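Local coordinates for coatomer subunit delta (Saccharomyces cerevisiae, PDB 5FJZ), which forms part of the COPI coat probably needed for retrograde Golgi-to-ER transport and, through its mu-homology domain, binds a tryptophan-based motif of Dsl1, at residues K231-F236 with V258-K263; I15-K20 with M239-V244; E172-S177 with A204-I209; L125-S130 with V140-E145. All coordinates share one frame; numbering follows the deposited sequence.

Interaction 1. Residues K231-F236 with V258-K263; sequences KLAKSF and VITSLK
Thr260 presses both branches of its side chain against the loop 231-236. Its hydroxyl takes the position between the backbone N and the carbonyl carbon (chi1 58°), which leaves CG2 anti to the carbonyl carbon and brings the methyl over the flat face of the peptide joining Lys234 to Ser235, with Thr260 CG2 3.6 Å from Ser235 N. The other branch lies beside a methyl group, Thr260 OG1 being 3.7 Å from Ala233 CB. Val258, two residues earlier, approaches the start of the loop chiefly through CG2, 3.7 Å from Lys231 O, so a methyl rests against backbone there, with CG1 more loosely near Ala233 O. Val258, Thr260 and Leu262 alternate with Ile259 and Ser261 and all point at the loop, which runs beside the strand in nearly the same direction, their end-to-end directions differing by 18°. In the mu-homology domain, strand 257-269 sits in the large mixed sheet between strands 15-27 and 220-229, and the loop passes over its face on the way from strand 220-229 to strand 241-246. At the far end Phe236 and Leu262 cross obliquely. Leu262 CD1 touches Phe236 CB at 4.0 Å and Leu262 CD2 lies 4.1 Å from Phe236 CG, while the ring leads away toward Pro122 and Leu148. No direct hydrogen bond joins the segments. A water does so instead, accepting from Phe236 N at 2.8 Å and donating to Ser261 O at 2.7 Å. Ser235 OG turns to Met239 N, fastening the loop to its own continuation.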
loop_
_atom_site.group_PDB
_atom_site.type_symbol
_atom_site.label_atom_id
_atom_site.label_comp_id
_atom_site.label_asym_id
_atom_site.label_seq_id
_atom_site.Cartn_x
_atom_site.Cartn_y
_atom_site.Cartn_z
ATOM N N LYS A 231 -16.975 -3.552 -31.115
ATOM C CA LYS A 231 -15.793 -4.067 -31.810
ATOM C C LYS A 231 -14.850 -3.028 -32.350
ATOM O O LYS A 231 -13.619 -3.239 -32.448
ATOM C CB LYS A 231 -16.202 -4.919 -33.030
ATOM C CG LYS A 231 -16.503 -6.354 -32.720
ATOM C CD LYS A 231 -17.152 -7.019 -33.940
ATOM C CE LYS A 231 -16.480 -8.297 -34.385
ATOM N NZ LYS A 231 -15.270 -8.094 -35.225
ATOM N N LEU A 232 -15.412 -1.922 -32.811
ATOM C CA LEU A 232 -14.685 -0.877 -33.510
ATOM C C LEU A 232 -14.338 0.315 -32.575
ATOM O O LEU A 232 -13.730 1.292 -33.004
ATOM C CB LEU A 232 -15.516 -0.406 -34.735
ATOM C CG LEU A 232 -15.927 -1.442 -35.821
ATOM C CD1 LEU A 232 -16.719 -0.845 -36.996
ATOM C CD2 LEU A 232 -14.749 -2.254 -36.350
ATOM N N ALA A 233 -14.658 0.184 -31.283
ATOM C CA ALA A 233 -14.372 1.224 -30.288
ATOM C C ALA A 233 -12.906 1.534 -30.276
ATOM O O ALA A 233 -12.069 0.628 -30.354
ATOM C CB ALA A 233 -14.836 0.802 -28.875
ATOM N N LYS A 234 -12.618 2.818 -30.104
ATOM C CA LYS A 234 -11.263 3.307 -29.906
ATOM C C LYS A 234 -11.210 3.880 -28.487
ATOM O O LYS A 234 -12.102 4.673 -28.132
ATOM C CB LYS A 234 -10.999 4.430 -30.858
ATOM C CG LYS A 234 -10.361 4.053 -32.147
ATOM C CD LYS A 234 -9.736 5.321 -32.702
ATOM C CE LYS A 234 -9.372 5.195 -34.159
ATOM N NZ LYS A 234 -9.379 6.543 -34.778
ATOM N N SER A 235 -10.107 3.691 -27.778
ATOM C CA SER A 235 -9.821 4.346 -26.503
ATOM C C SER A 235 -9.592 5.833 -26.648
ATOM O O SER A 235 -9.377 6.353 -27.781
ATOM C CB SER A 235 -8.536 3.730 -25.821
ATOM O OG SER A 235 -7.322 4.266 -26.394
ATOM N N PHE A 236 -9.502 6.503 -25.509
ATOM C CA PHE A 236 -9.071 7.907 -25.437
ATOM C C PHE A 236 -7.819 8.223 -26.274
ATOM O O PHE A 236 -7.753 9.247 -26.939
ATOM C CB PHE A 236 -8.942 8.435 -23.965
ATOM C CG PHE A 236 -8.591 9.927 -23.834
ATOM C CD1 PHE A 236 -9.490 10.947 -24.250
ATOM C CD2 PHE A 236 -7.404 10.332 -23.217
ATOM C CE1 PHE A 236 -9.179 12.301 -24.080
ATOM C CE2 PHE A 236 -7.093 11.700 -23.042
ATOM C CZ PHE A 236 -7.964 12.677 -23.483
ATOM N N VAL A 258 -15.037 -5.924 -28.005
ATOM C CA VAL A 258 -14.105 -4.974 -27.424
ATOM C C VAL A 258 -14.917 -4.035 -26.531
ATOM O O VAL A 258 -16.002 -3.574 -26.947
ATOM C CB VAL A 258 -13.426 -4.163 -28.500
ATOM C CG1 VAL A 258 -12.507 -3.071 -27.929
ATOM C CG2 VAL A 258 -12.602 -5.067 -29.447
ATOM N N ILE A 259 -14.391 -3.810 -25.329
ATOM C CA ILE A 259 -14.819 -2.759 -24.446
ATOM C C ILE A 259 -13.706 -1.740 -24.299
ATOM O O ILE A 259 -12.558 -2.133 -24.005
ATOM C CB ILE A 259 -15.182 -3.329 -23.098
ATOM C CG1 ILE A 259 -16.396 -4.206 -23.224
ATOM C CG2 ILE A 259 -15.381 -2.194 -22.044
ATOM C CD1 ILE A 259 -16.710 -5.020 -22.009
ATOM N N THR A 260 -13.981 -0.429 -24.501
ATOM C CA THR A 260 -13.044 0.630 -24.113
ATOM C C THR A 260 -13.523 1.413 -22.909
ATOM O O THR A 260 -14.749 1.531 -22.689
ATOM C CB THR A 260 -12.755 1.677 -25.162
ATOM O OG1 THR A 260 -13.999 2.286 -25.541
ATOM C CG2 THR A 260 -12.108 1.064 -26.355
ATOM N N SER A 261 -12.595 1.849 -22.076
ATOM C CA SER A 261 -12.934 2.656 -20.829
ATOM C C SER A 261 -11.904 3.729 -20.539
ATOM O O SER A 261 -10.715 3.619 -20.935
ATOM C CB SER A 261 -13.126 1.819 -19.563
ATOM O OG SER A 261 -12.034 0.939 -19.394
ATOM N N LEU A 262 -12.356 4.784 -19.837
ATOM C CA LEU A 262 -11.517 5.885 -19.324
ATOM C C LEU A 262 -12.061 6.289 -17.971
ATOM O O LEU A 262 -13.309 6.361 -17.816
ATOM C CB LEU A 262 -11.562 7.092 -20.237
ATOM C CG LEU A 262 -10.723 8.299 -19.815
ATOM C CD1 LEU A 262 -9.247 8.052 -19.945
ATOM C CD2 LEU A 262 -11.135 9.503 -20.667
ATOM N N LYS A 263 -11.183 6.293 -16.975
ATOM C CA LYS A 263 -11.472 6.481 -15.577
ATOM C C LYS A 263 -10.468 7.530 -15.091
ATOM O O LYS A 263 -9.255 7.458 -15.389
ATOM C CB LYS A 263 -11.308 5.168 -14.799
ATOM C CG LYS A 263 -11.656 5.178 -13.324
ATOM C CD LYS A 263 -11.577 3.799 -12.624
ATOM C CE LYS A 263 -11.798 3.897 -11.155
ATOM N NZ LYS A 263 -13.087 3.300 -10.779
HETATM O O HOH W 1 -10.459 5.180 -23.180
#

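Interaction 2. Residues I15-K20 with M239-V244; sequences ILISIK and MAIQSV
Ile241 and Val244 both point at strand 15-20 although they are three positions apart, with two residues between them, because a classic beta bulge at Gln242 and Ser243, opposite Lys57, shifts the alternation of the strand. Ile17 uses both: its CD1 meets Val244 CG2 at 3.8 Å and Ile241 CG1 at 3.9 Å, tip to tip with each side chain. Ile17 CG1 stands anti to the carbonyl carbon (chi1 -66°), which sends CD1 forward between the two partners. Beyond it, Ile15 CD1 reaches Val244 CG1 at 3.8 Å. At the other end Ile19 and Met239 cross at about a right angle, Ile19 CG2 lying 3.7 Å from Met239 CG, and Ile19 CD1 settles over backbone, 3.8 Å from Ala240 CA. Met239 is bent at its second and third torsions, carrying its end away toward Phe71. The strands are nearly antiparallel, at 159°, yet their axes stay 10.4 Å apart: they belong to two different sheets stacked as in a beta sandwich. Strand 54-58, the neighbour of 241-246, adds Leu56 against Ile17. With every touching residue buried and no hydrogen bond between the segments, the cohesion across this interface is hydrophobic packing, mostly of isoleucine and valine branches with the methionine chain and some backbone.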
loop_
_atom_site.group_PDB
_atom_site.type_symbol
_atom_site.label_atom_id
_atom_site.label_comp_id
_atom_site.label_asym_id
_atom_site.label_seq_id
_atom_site.Cartn_x
_atom_site.Cartn_y
_atom_site.Cartn_z
ATOM N N ILE A 15 -14.109 -14.399 -27.032
ATOM C CA ILE A 15 -13.007 -13.456 -26.848
ATOM C C ILE A 15 -13.569 -12.107 -26.464
ATOM O O ILE A 15 -14.420 -11.557 -27.167
ATOM C CB ILE A 15 -12.143 -13.279 -28.117
ATOM C CG1 ILE A 15 -11.424 -14.610 -28.416
ATOM C CG2 ILE A 15 -11.100 -12.192 -27.923
ATOM C CD1 ILE A 15 -10.609 -14.632 -29.667
ATOM N N LEU A 16 -13.026 -11.525 -25.382
ATOM C CA LEU A 16 -13.348 -10.159 -25.022
ATOM C C LEU A 16 -12.104 -9.405 -24.762
ATOM O O LEU A 16 -11.297 -9.807 -23.888
ATOM C CB LEU A 16 -14.284 -10.110 -23.788
ATOM C CG LEU A 16 -14.658 -8.716 -23.289
ATOM C CD1 LEU A 16 -15.569 -7.981 -24.293
ATOM C CD2 LEU A 16 -15.421 -8.847 -21.995
ATOM N N ILE A 17 -11.930 -8.280 -25.490
ATOM C CA ILE A 17 -10.766 -7.439 -25.339
ATOM C C ILE A 17 -11.171 -6.145 -24.644
ATOM O O ILE A 17 -12.158 -5.516 -25.033
ATOM C CB ILE A 17 -10.125 -7.134 -26.732
ATOM C CG1 ILE A 17 -9.560 -8.418 -27.368
ATOM C CG2 ILE A 17 -9.078 -6.059 -26.583
ATOM C CD1 ILE A 17 -9.376 -8.278 -28.856
ATOM N N SER A 18 -10.444 -5.770 -23.576
ATOM C CA SER A 18 -10.737 -4.574 -22.816
ATOM C C SER A 18 -9.568 -3.625 -22.947
ATOM O O SER A 18 -8.429 -3.982 -22.657
ATOM C CB SER A 18 -10.996 -4.916 -21.355
ATOM O OG SER A 18 -11.285 -3.738 -20.645
ATOM N N ILE A 19 -9.843 -2.372 -23.391
ATOM C CA ILE A 19 -8.811 -1.392 -23.472
ATOM C C ILE A 19 -9.111 -0.343 -22.406
ATOM O O ILE A 19 -10.158 0.388 -22.499
ATOM C CB ILE A 19 -8.805 -0.752 -24.874
ATOM C CG1 ILE A 19 -8.553 -1.822 -25.951
ATOM C CG2 ILE A 19 -7.755 0.339 -24.990
ATOM C CD1 ILE A 19 -8.776 -1.338 -27.385
ATOM N N LYS A 20 -8.280 -0.317 -21.368
ATOM C CA LYS A 20 -8.617 0.477 -20.162
ATOM C C LYS A 20 -7.620 1.558 -19.967
ATOM O O LYS A 20 -6.410 1.277 -19.943
ATOM C CB LYS A 20 -8.634 -0.460 -18.955
ATOM C CG LYS A 20 -9.775 -1.460 -18.936
ATOM C CD LYS A 20 -9.647 -2.429 -17.729
ATOM C CE LYS A 20 -10.998 -2.990 -17.360
ATOM N NZ LYS A 20 -10.880 -4.234 -16.530
ATOM N N MET A 239 -6.176 3.737 -29.009
ATOM C CA MET A 239 -5.971 2.312 -29.085
ATOM C C MET A 239 -7.244 1.577 -29.511
ATOM O O MET A 239 -8.344 1.887 -29.063
ATOM C CB MET A 239 -5.438 1.816 -27.681
ATOM C CG MET A 239 -5.058 0.296 -27.518
ATOM S SD MET A 239 -3.849 -0.439 -28.645
ATOM C CE MET A 239 -2.369 0.479 -28.220
ATOM N N ALA A 240 -7.060 0.583 -30.375
ATOM C CA ALA A 240 -8.187 -0.146 -30.961
ATOM C C ALA A 240 -7.639 -1.419 -31.654
ATOM O O ALA A 240 -6.468 -1.564 -31.878
ATOM C CB ALA A 240 -8.893 0.743 -31.980
ATOM N N ILE A 241 -8.557 -2.339 -31.960
ATOM C CA ILE A 241 -8.259 -3.616 -32.523
ATOM C C ILE A 241 -8.762 -3.627 -33.978
ATOM O O ILE A 241 -9.875 -3.176 -34.271
ATOM C CB ILE A 241 -9.012 -4.708 -31.767
ATOM C CG1 ILE A 241 -8.610 -4.699 -30.290
ATOM C CG2 ILE A 241 -8.754 -6.097 -32.387
ATOM C CD1 ILE A 241 -7.142 -4.885 -30.017
ATOM N N GLN A 242 -7.942 -4.187 -34.833
ATOM C CA GLN A 242 -8.299 -4.352 -36.272
ATOM C C GLN A 242 -8.934 -5.693 -36.539
ATOM O O GLN A 242 -9.950 -5.812 -37.200
ATOM C CB GLN A 242 -6.984 -4.335 -36.976
ATOM C CG GLN A 242 -7.037 -4.671 -38.410
ATOM C CD GLN A 242 -6.304 -3.521 -39.042
ATOM O OE1 GLN A 242 -5.155 -3.644 -39.442
ATOM N NE2 GLN A 242 -6.946 -2.302 -39.000
ATOM N N SER A 243 -8.316 -6.739 -36.004
ATOM C CA SER A 243 -8.924 -8.038 -36.114
ATOM C C SER A 243 -8.294 -8.957 -35.075
ATOM O O SER A 243 -7.247 -8.661 -34.445
ATOM C CB SER A 243 -8.704 -8.660 -37.492
ATOM O OG SER A 243 -7.297 -8.752 -37.727
ATOM N N VAL A 244 -8.941 -10.102 -34.954
ATOM C CA VAL A 244 -8.381 -11.217 -34.235
ATOM C C VAL A 244 -8.361 -12.438 -35.219
ATOM O O VAL A 244 -9.333 -12.698 -35.919
ATOM C CB VAL A 244 -9.250 -11.535 -33.010
ATOM C CG1 VAL A 244 -8.663 -12.759 -32.278
ATOM C CG2 VAL A 244 -9.307 -10.373 -32.022
#

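Interaction 3. Residues E172-S177 with A204-I209; sequences ESSTCS and ALAFTI
Three hydrogen bonds tie Ser174 and Thr175 to Ala204 and Ala206. One is purely backbone: Thr175 N donates to Ala204 O at 2.7 Å, nearly straight at 166° and in the carbonyl plane. The other two use hydroxyls as acceptors for strand amides. Ala204 N reaches Thr175 OG1 at 2.8 Å, so Thr175 grips both the N-H and the C=O of the same alanine. Ala206 N reaches Ser174 OG at 3.0 Å with a more bent angle of 148°. Ser174 OG stands beside its own backbone N (chi1 -51°), and it also hydrogen-bonds to Asn170 O; as that carbonyl can only accept, the hydroxyl relays the bond from the strand amide back into its own loop. A weaker polar contact joins these bonds, a bent CA-H...O contact with Ser174 CA lying 3.2 Å from Ala204 O. The apolar part is small, a single touch of Ser173 CB on Ala206 CB at 3.6 Å. Van der Waals packing of a carbonyl against two methyls adds to it, Ser173 O sitting 3.4 Å from Ala206 CB and less closely against Ala204 CB. Strand 168-169 pairs antiparallel with 202-210 at the outer edge of a four-stranded sheet, Ala206 also bonding Asn170 by backbone. The loop 172-177 continues along that edge past the end of the short strand, serine and threonine hydroxyls standing in for the carbonyls of regular beta pairing.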
loop_
_atom_site.group_PDB
_atom_site.type_symbol
_atom_site.label_atom_id
_atom_site.label_comp_id
_atom_site.label_asym_id
_atom_site.label_seq_id
_atom_site.Cartn_x
_atom_site.Cartn_y
_atom_site.Cartn_z
ATOM N N GLU A 172 -28.511 28.910 -9.972
ATOM C CA GLU A 172 -28.462 30.043 -10.931
ATOM C C GLU A 172 -27.099 30.165 -11.608
ATOM O O GLU A 172 -26.966 30.832 -12.616
ATOM C CB GLU A 172 -28.746 31.367 -10.210
ATOM C CG GLU A 172 -27.742 31.676 -9.061
ATOM C CD GLU A 172 -28.240 31.277 -7.677
ATOM O OE1 GLU A 172 -28.504 30.057 -7.551
ATOM O OE2 GLU A 172 -28.379 32.123 -6.730
ATOM N N SER A 173 -26.070 29.606 -10.976
ATOM C CA SER A 173 -24.730 29.650 -11.547
ATOM C C SER A 173 -24.170 28.254 -11.849
ATOM O O SER A 173 -22.977 28.096 -11.865
ATOM C CB SER A 173 -23.784 30.359 -10.606
ATOM O OG SER A 173 -24.247 31.578 -10.230
ATOM N N SER A 174 -25.036 27.253 -11.985
ATOM C CA SER A 174 -24.668 25.925 -12.356
ATOM C C SER A 174 -25.279 25.541 -13.670
ATOM O O SER A 174 -26.427 25.936 -14.016
ATOM C CB SER A 174 -25.080 24.909 -11.241
ATOM O OG SER A 174 -24.631 25.279 -9.973
ATOM N N THR A 175 -24.575 24.693 -14.394
ATOM C CA THR A 175 -25.084 24.173 -15.615
ATOM C C THR A 175 -26.239 23.160 -15.418
ATOM O O THR A 175 -27.208 23.181 -16.169
ATOM C CB THR A 175 -23.952 23.540 -16.397
ATOM O OG1 THR A 175 -22.930 24.487 -16.581
ATOM C CG2 THR A 175 -24.431 22.990 -17.765
ATOM N N CYS A 176 -26.101 22.220 -14.498
ATOM C CA CYS A 176 -27.071 21.098 -14.351
ATOM C C CYS A 176 -27.906 21.449 -13.080
ATOM O O CYS A 176 -27.421 21.245 -11.978
ATOM C CB CYS A 176 -26.252 19.793 -14.292
ATOM S SG CYS A 176 -26.851 18.365 -13.352
ATOM N N SER A 177 -29.073 22.135 -13.182
ATOM C CA SER A 177 -29.927 22.323 -11.966
ATOM C C SER A 177 -30.444 20.915 -11.985
ATOM O O SER A 177 -31.085 20.522 -12.978
ATOM C CB SER A 177 -31.157 23.295 -11.992
ATOM O OG SER A 177 -31.157 24.294 -12.995
ATOM N N ALA A 204 -20.420 24.688 -15.424
ATOM C CA ALA A 204 -20.014 25.114 -14.093
ATOM C C ALA A 204 -20.863 24.487 -13.051
ATOM O O ALA A 204 -22.112 24.239 -13.260
ATOM C CB ALA A 204 -20.135 26.633 -13.984
ATOM N N LEU A 205 -20.252 24.292 -11.911
ATOM C CA LEU A 205 -20.998 23.918 -10.682
ATOM C C LEU A 205 -20.736 24.957 -9.619
ATOM O O LEU A 205 -19.579 25.194 -9.228
ATOM C CB LEU A 205 -20.510 22.527 -10.199
ATOM C CG LEU A 205 -21.018 22.041 -8.852
ATOM C CD1 LEU A 205 -22.518 21.852 -8.858
ATOM C CD2 LEU A 205 -20.395 20.685 -8.418
ATOM N N ALA A 206 -21.808 25.402 -8.960
ATOM C CA ALA A 206 -21.702 26.413 -7.984
ATOM C C ALA A 206 -22.451 26.068 -6.724
ATOM O O ALA A 206 -23.588 25.582 -6.780
ATOM C CB ALA A 206 -22.226 27.772 -8.606
ATOM N N PHE A 207 -21.828 26.304 -5.589
ATOM C CA PHE A 207 -22.418 25.974 -4.291
ATOM C C PHE A 207 -21.797 26.758 -3.214
ATOM O O PHE A 207 -20.714 27.344 -3.394
ATOM C CB PHE A 207 -22.325 24.440 -4.036
ATOM C CG PHE A 207 -20.944 23.943 -4.127
ATOM C CD1 PHE A 207 -20.331 23.737 -5.373
ATOM C CD2 PHE A 207 -20.197 23.829 -3.036
ATOM C CE1 PHE A 207 -18.994 23.318 -5.449
ATOM C CE2 PHE A 207 -18.870 23.446 -3.105
ATOM C CZ PHE A 207 -18.271 23.163 -4.323
ATOM N N THR A 208 -22.447 26.746 -2.041
ATOM C CA THR A 208 -21.934 27.300 -0.870
ATOM C C THR A 208 -21.718 26.212 0.182
ATOM O O THR A 208 -22.579 25.406 0.383
ATOM C CB THR A 208 -22.944 28.341 -0.313
ATOM O OG1 THR A 208 -23.181 29.352 -1.320
ATOM C CG2 THR A 208 -22.350 29.030 0.887
ATOM N N ILE A 209 -20.571 26.231 0.775
ATOM C CA ILE A 209 -20.152 25.209 1.718
ATOM C C ILE A 209 -19.397 25.861 2.834
ATOM O O ILE A 209 -18.622 26.793 2.630
ATOM C CB ILE A 209 -19.302 24.100 1.001
ATOM C CG1 ILE A 209 -19.070 22.900 1.932
ATOM C CG2 ILE A 209 -17.974 24.648 0.506
ATOM C CD1 ILE A 209 -18.538 21.651 1.162
#

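Interaction 4. Residues L125-S130 with V140-E145; sequences LTTAVS and VIIEYE. Unlike the reference sequence in segment 125-130: Ala128 (reference Trp).
Val140 opens the ladder opposite Val129, a non-hydrogen-bonded antiparallel pair in which Val140 CG2 and Val129 CG2 lie 4.3 Å apart. Ile141 turns to the other face and forms an antiparallel hydrogen-bonded pair with Ala128, a position that departs from the reference sequence. Ile141 N donates to Ala128 O at 2.8 Å, almost along the C=O axis, and Ala128 N returns a bond of the same length to Ile141 O. Ile142 and Thr127, on the face of Val140, make a non-hydrogen-bonded pair, Ile142 CG1 only loosely near Thr127 CG2 at 4.3 Å. The polar end of that threonine looks elsewhere, Thr127 OG1 hydrogen-bonding Tyr218 OH and Arg29 O. Glu143 and Thr126 are again hydrogen-bonded: Glu143 N gives to Thr126 O at 2.8 Å, the donor tilted 19° from the carbonyl plane, and Thr126 N gives to Glu143 O at 2.9 Å. A water also donates to Glu143 O and bonds Thr126 OG1, bridging the two residues. Tyr144 meets Leu125 in a non-hydrogen-bonded pair, Tyr144 CB being 3.9 Å from Leu125 CD1. With CG between the backbone N and the carbonyl carbon (chi1 52°), the ring leads away from Leu125 and touches Thr175. These strands form a beta hairpin at one side of a four-stranded antiparallel sheet, 123-131 outermost and 137-146 bonded on its other edge to 202-210. The face of Leu125, Thr127 and Val140 packs on strands 220-229 and 257-269, against Met220, Val222 and Val269, while Ile141 and Glu143 lie on the opposite face.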
loop_
_atom_site.group_PDB
_atom_site.type_symbol
_atom_site.label_atom_id
_atom_site.label_comp_id
_atom_site.label_asym_id
_atom_site.label_seq_id
_atom_site.Cartn_x
_atom_site.Cartn_y
_atom_site.Cartn_z
ATOM N N LEU A 125 -10.308 22.059 -15.540
ATOM C CA LEU A 125 -10.929 22.569 -14.320
ATOM C C LEU A 125 -10.349 23.905 -13.869
ATOM O O LEU A 125 -9.147 24.145 -14.008
ATOM C CB LEU A 125 -10.602 21.602 -13.238
ATOM C CG LEU A 125 -11.475 20.433 -12.910
ATOM C CD1 LEU A 125 -12.598 20.023 -13.833
ATOM C CD2 LEU A 125 -10.677 19.236 -12.349
ATOM N N THR A 126 -11.194 24.778 -13.297
ATOM C CA THR A 126 -10.821 25.974 -12.726
ATOM C C THR A 126 -11.758 26.265 -11.585
ATOM O O THR A 126 -12.927 25.833 -11.619
ATOM C CB THR A 126 -11.019 27.168 -13.731
ATOM O OG1 THR A 126 -10.254 26.956 -14.918
ATOM C CG2 THR A 126 -10.540 28.438 -13.102
ATOM N N THR A 127 -11.282 26.978 -10.603
ATOM C CA THR A 127 -12.142 27.303 -9.465
ATOM C C THR A 127 -12.116 28.794 -9.175
ATOM O O THR A 127 -11.099 29.449 -9.376
ATOM C CB THR A 127 -11.770 26.498 -8.213
ATOM O OG1 THR A 127 -10.476 26.825 -7.733
ATOM C CG2 THR A 127 -11.779 25.016 -8.487
ATOM N N ALA A 128 -13.226 29.270 -8.596
ATOM C CA ALA A 128 -13.343 30.625 -8.089
ATOM C C ALA A 128 -14.054 30.540 -6.756
ATOM O O ALA A 128 -15.003 29.828 -6.588
ATOM C CB ALA A 128 -14.108 31.470 -9.074
ATOM N N VAL A 129 -13.498 31.189 -5.767
ATOM C CA VAL A 129 -14.018 31.101 -4.413
ATOM C C VAL A 129 -14.184 32.522 -3.836
ATOM O O VAL A 129 -13.342 33.360 -4.083
ATOM C CB VAL A 129 -13.061 30.274 -3.559
ATOM C CG1 VAL A 129 -13.470 30.353 -2.096
ATOM C CG2 VAL A 129 -13.038 28.819 -4.013
ATOM N N SER A 130 -15.222 32.749 -3.039
ATOM C CA SER A 130 -15.366 33.999 -2.291
ATOM C C SER A 130 -16.219 33.760 -1.022
ATOM O O SER A 130 -16.994 32.816 -0.962
ATOM C CB SER A 130 -15.963 35.075 -3.201
ATOM O OG SER A 130 -17.297 34.704 -3.522
ATOM N N VAL A 140 -18.399 28.773 -3.903
ATOM C CA VAL A 140 -17.498 28.141 -4.793
ATOM C C VAL A 140 -18.069 28.000 -6.144
ATOM O O VAL A 140 -19.235 27.601 -6.292
ATOM C CB VAL A 140 -17.161 26.707 -4.291
ATOM C CG1 VAL A 140 -16.177 26.023 -5.208
ATOM C CG2 VAL A 140 -16.595 26.763 -2.865
ATOM N N ILE A 141 -17.237 28.211 -7.162
ATOM C CA ILE A 141 -17.589 27.898 -8.509
ATOM C C ILE A 141 -16.476 27.026 -9.116
ATOM O O ILE A 141 -15.299 27.393 -9.125
ATOM C CB ILE A 141 -17.754 29.205 -9.390
ATOM C CG1 ILE A 141 -18.870 30.081 -8.838
ATOM C CG2 ILE A 141 -17.972 28.835 -10.864
ATOM C CD1 ILE A 141 -19.143 31.385 -9.614
ATOM N N ILE A 142 -16.881 25.875 -9.573
ATOM C CA ILE A 142 -16.014 24.998 -10.314
ATOM C C ILE A 142 -16.437 25.074 -11.756
ATOM O O ILE A 142 -17.543 24.632 -12.158
ATOM C CB ILE A 142 -16.116 23.497 -9.831
ATOM C CG1 ILE A 142 -15.815 23.405 -8.358
ATOM C CG2 ILE A 142 -15.068 22.683 -10.633
ATOM C CD1 ILE A 142 -16.089 22.025 -7.710
ATOM N N GLU A 143 -15.494 25.476 -12.582
ATOM C CA GLU A 143 -15.711 25.491 -14.012
ATOM C C GLU A 143 -14.960 24.423 -14.698
ATOM O O GLU A 143 -13.848 24.163 -14.411
ATOM C CB GLU A 143 -15.235 26.828 -14.595
ATOM C CG GLU A 143 -16.274 27.885 -14.278
ATOM C CD GLU A 143 -15.859 29.258 -14.688
ATOM O OE1 GLU A 143 -14.622 29.521 -14.753
ATOM O OE2 GLU A 143 -16.801 30.052 -14.952
ATOM N N TYR A 144 -15.651 23.760 -15.570
ATOM C CA TYR A 144 -15.130 22.621 -16.297
ATOM C C TYR A 144 -15.380 22.758 -17.797
ATOM O O TYR A 144 -16.371 23.376 -18.244
ATOM C CB TYR A 144 -15.758 21.356 -15.758
ATOM C CG TYR A 144 -17.282 21.327 -15.678
ATOM C CD1 TYR A 144 -18.062 20.991 -16.780
ATOM C CD2 TYR A 144 -17.917 21.557 -14.480
ATOM C CE1 TYR A 144 -19.460 21.010 -16.713
ATOM C CE2 TYR A 144 -19.298 21.512 -14.383
ATOM C CZ TYR A 144 -20.066 21.277 -15.500
ATOM O OH TYR A 144 -21.468 21.257 -15.396
ATOM N N GLU A 145 -14.485 22.172 -18.595
ATOM C CA GLU A 145 -14.642 22.063 -20.008
ATOM C C GLU A 145 -14.183 20.688 -20.481
ATOM O O GLU A 145 -13.052 20.273 -20.179
ATOM C CB GLU A 145 -13.830 23.138 -20.761
ATOM C CG GLU A 145 -14.075 23.006 -22.257
ATOM C CD GLU A 145 -13.777 24.235 -23.068
ATOM O OE1 GLU A 145 -12.769 24.909 -22.767
ATOM O OE2 GLU A 145 -14.578 24.498 -24.018
HETATM O O HOH W 2 -11.750 24.766 -16.762
#

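The four contacts fall into two touching pairs; interaction 2 and the pair 3 and 4 lie on opposite sides of the chain's centre. Interactions 1 and 2 have centres 8 Å apart and are joined through the large sheet, where Ile259 N bonds Ile17 O and Ile259 O bonds Ile19 N, each at 2.8 Å. Interactions 3 and 4, with centres 10 Å apart, share the four-stranded sheet. Centres of interactions 2 and 3 are about 39 Å apart. Strand 257-269 carries interaction 1 and farther along packs against Leu125 and Thr127 of interaction 4 through Tyr267 and Val269. Segments 15-20, 125-130 and 140-145 lie in the broad Dsl1-interacting region, but no other protein chain of the assembly touches interactions 1, 3 and 4.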